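Side-chain contact in NAD(FAD)-dependent dehydrogenase, NirB-family (N-terminal domain) (PDB 3KLJ), which catalyses the NADH-dependent reduction of rubredoxin through a bound FAD, passing electrons into the dioxygen-scavenging chains of an anaerobic clostridium: residues A[179-184]-A[203-208]. Numbering follows the deposited sequence. Where two conformers were deposited one is given.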
loop_
_atom_site.group_PDB
_atom_site.type_symbol
_atom_site.label_atom_id
_atom_site.label_comp_id
_atom_site.label_asym_id
_atom_site.label_seq_id
_atom_site.Cartn_x
_atom_site.Cartn_y
_atom_site.Cartn_z
ATOM N N GLU A 179 -12.026 -18.653 -5.748
ATOM C CA GLU A 179 -11.651 -19.986 -5.288
ATOM C C GLU A 179 -10.375 -19.984 -4.448
ATOM O O GLU A 179 -10.187 -20.859 -3.609
ATOM C CB GLU A 179 -11.491 -20.950 -6.474
ATOM C CG GLU A 179 -11.582 -22.434 -6.085
ATOM C CD GLU A 179 -11.238 -23.381 -7.224
ATOM O OE1 GLU A 179 -10.898 -22.901 -8.322
ATOM O OE2 GLU A 179 -11.322 -24.615 -7.025
ATOM N N TYR A 180 -9.499 -19.007 -4.676
ATOM C CA TYR A 180 -8.189 -19.010 -4.036
ATOM C C TYR A 180 -7.734 -17.595 -3.694
ATOM O O TYR A 180 -8.133 -16.642 -4.367
ATOM C CB TYR A 180 -7.148 -19.689 -4.943
ATOM C CG TYR A 180 -7.031 -19.045 -6.301
ATOM C CD1 TYR A 180 -7.881 -19.419 -7.343
ATOM C CD2 TYR A 180 -6.076 -18.051 -6.545
ATOM C CE1 TYR A 180 -7.794 -18.822 -8.588
ATOM C CE2 TYR A 180 -5.974 -17.449 -7.797
ATOM C CZ TYR A 180 -6.844 -17.839 -8.811
ATOM O OH TYR A 180 -6.754 -17.256 -10.053
ATOM N N PRO A 181 -6.885 -17.449 -2.661
ATOM C CA PRO A 181 -6.502 -16.081 -2.303
ATOM C C PRO A 181 -5.381 -15.546 -3.206
ATOM O O PRO A 181 -4.711 -16.319 -3.914
ATOM C CB PRO A 181 -5.990 -16.239 -0.873
ATOM C CG PRO A 181 -5.349 -17.629 -0.885
ATOM C CD PRO A 181 -6.262 -18.447 -1.767
ATOM N N LEU A 182 -5.209 -14.225 -3.179
ATOM C CA LEU A 182 -4.056 -13.544 -3.769
ATOM C C LEU A 182 -4.015 -13.672 -5.292
ATOM O O LEU A 182 -2.953 -13.881 -5.882
ATOM C CB LEU A 182 -2.761 -14.078 -3.147
ATOM C CG LEU A 182 -1.837 -13.035 -2.517
ATOM C CD1 LEU A 182 -2.505 -12.512 -1.252
ATOM C CD2 LEU A 182 -0.466 -13.650 -2.212
ATOM N N GLU A 183 -5.176 -13.516 -5.921
ATOM C CA GLU A 183 -5.329 -13.797 -7.349
ATOM C C GLU A 183 -4.584 -12.821 -8.265
ATOM O O GLU A 183 -4.469 -13.060 -9.469
ATOM C CB GLU A 183 -6.818 -13.859 -7.727
ATOM C CG GLU A 183 -7.448 -12.501 -8.027
ATOM C CD GLU A 183 -7.930 -11.758 -6.787
ATOM O OE1 GLU A 183 -7.572 -12.147 -5.647
ATOM O OE2 GLU A 183 -8.689 -10.775 -6.965
ATOM N N ARG A 184 -4.089 -11.724 -7.699
ATOM C CA ARG A 184 -3.304 -10.745 -8.453
ATOM C C ARG A 184 -1.826 -11.122 -8.466
ATOM O O ARG A 184 -1.074 -10.654 -9.313
ATOM C CB ARG A 184 -3.441 -9.336 -7.861
ATOM C CG ARG A 184 -4.870 -8.866 -7.612
ATOM C CD ARG A 184 -4.863 -7.569 -6.825
ATOM N NE ARG A 184 -4.884 -6.396 -7.696
ATOM C CZ ARG A 184 -5.414 -6.383 -8.914
ATOM N NH1 ARG A 184 -5.976 -7.480 -9.409
ATOM N NH2 ARG A 184 -5.392 -5.268 -9.637
ATOM N N ILE A 203 -5.114 -20.434 9.963
ATOM C CA ILE A 203 -5.760 -19.313 9.279
ATOM C C ILE A 203 -6.719 -19.872 8.221
ATOM O O ILE A 203 -6.297 -20.286 7.138
ATOM C CB ILE A 203 -4.727 -18.293 8.700
ATOM C CG1 ILE A 203 -3.937 -17.646 9.842
ATOM C CG2 ILE A 203 -5.420 -17.190 7.882
ATOM C CD1 ILE A 203 -2.845 -16.700 9.393
ATOM N N LYS A 204 -8.004 -19.917 8.563
ATOM C CA LYS A 204 -9.029 -20.437 7.664
ATOM C C LYS A 204 -9.478 -19.396 6.647
ATOM O O LYS A 204 -9.673 -18.224 6.983
ATOM C CB LYS A 204 -10.226 -21.001 8.449
ATOM C CG LYS A 204 -11.594 -20.720 7.817
ATOM C CD LYS A 204 -12.431 -21.971 7.593
ATOM C CE LYS A 204 -12.156 -22.575 6.213
ATOM N NZ LYS A 204 -13.291 -23.428 5.733
ATOM N N ILE A 205 -9.612 -19.829 5.397
ATOM C CA ILE A 205 -10.141 -18.974 4.339
ATOM C C ILE A 205 -11.383 -19.621 3.737
ATOM O O ILE A 205 -11.321 -20.731 3.187
ATOM C CB ILE A 205 -9.107 -18.664 3.218
ATOM C CG1 ILE A 205 -7.837 -18.029 3.801
ATOM C CG2 ILE A 205 -9.740 -17.733 2.180
ATOM C CD1 ILE A 205 -6.695 -17.787 2.792
ATOM N N TYR A 206 -12.512 -18.928 3.864
ATOM C CA TYR A 206 -13.748 -19.372 3.238
ATOM C C TYR A 206 -13.714 -18.912 1.794
ATOM O O TYR A 206 -13.657 -17.712 1.520
ATOM C CB TYR A 206 -14.965 -18.785 3.949
ATOM C CG TYR A 206 -15.189 -19.310 5.348
ATOM C CD1 TYR A 206 -15.949 -20.459 5.570
ATOM C CD2 TYR A 206 -14.646 -18.654 6.450
ATOM C CE1 TYR A 206 -16.164 -20.942 6.867
ATOM C CE2 TYR A 206 -14.852 -19.122 7.741
ATOM C CZ TYR A 206 -15.610 -20.258 7.946
ATOM O OH TYR A 206 -15.801 -20.707 9.234
ATOM N N THR A 207 -13.738 -19.871 0.875
ATOM C CA THR A 207 -13.608 -19.564 -0.546
ATOM C C THR A 207 -14.955 -19.617 -1.229
ATOM O O THR A 207 -15.876 -20.267 -0.735
ATOM C CB THR A 207 -12.617 -20.520 -1.263
ATOM O OG1 THR A 207 -13.074 -21.874 -1.122
ATOM C CG2 THR A 207 -11.238 -20.381 -0.661
ATOM N N ASN A 208 -15.063 -18.930 -2.364
ATOM C CA ASN A 208 -16.313 -18.843 -3.115
ATOM C C ASN A 208 -17.486 -18.465 -2.213
ATOM O O ASN A 208 -18.541 -19.102 -2.246
ATOM C CB ASN A 208 -16.589 -20.165 -3.853
ATOM C CG ASN A 208 -15.540 -20.469 -4.904
ATOM O OD1 ASN A 208 -14.676 -21.331 -4.711
ATOM N ND2 ASN A 208 -15.598 -19.748 -6.018
#
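Thr207 turns its methyl toward Glu179 because CG2 stands anti to its own carbonyl carbon and OG1 takes the place between N and C (chi1 59°). The methyl thus rests on the backbone carbonyl of Glu179, with CG2 3.2 Å from O, a close van der Waals touch. Threonine suits this spot because its CB already faces Glu179 and its short branch sets a methyl on that oxygen, while OG1 makes no hydrogen bond to it. Asn208, whose left-handed backbone conformation asparagine tolerates better than most residues, also reaches Glu179, and the two side chains run next to each other in a common direction. Its OD1 sits 3.4 Å from CA and 3.6 Å from CG of Glu179, while the carboxylate and amide planes are turned 47° apart. Glutamate fits here because its extended chain, with CG anti to N (chi1 -160°), offers methylene to the amide and carries the carboxylate onward to a salt bridge with Arg188 of helix 188-199. Deeper in, CG of the Pro181 ring meets the CD1 methyl of Ile205 at 3.9 Å; both residues bring only carbon to this buried point, so no polar group there needs a partner. Ile205 lies on an edge strand of the parallel Rossmann-type sheet, beside strand 172-175, whose following loop supplies residues 179-184. Packing across the contact is therefore non-directional, and directional bonds lie just beyond it, in the Asn208-Leu178 backbone hydrogen bond and the Glu179-Arg188 salt bridge.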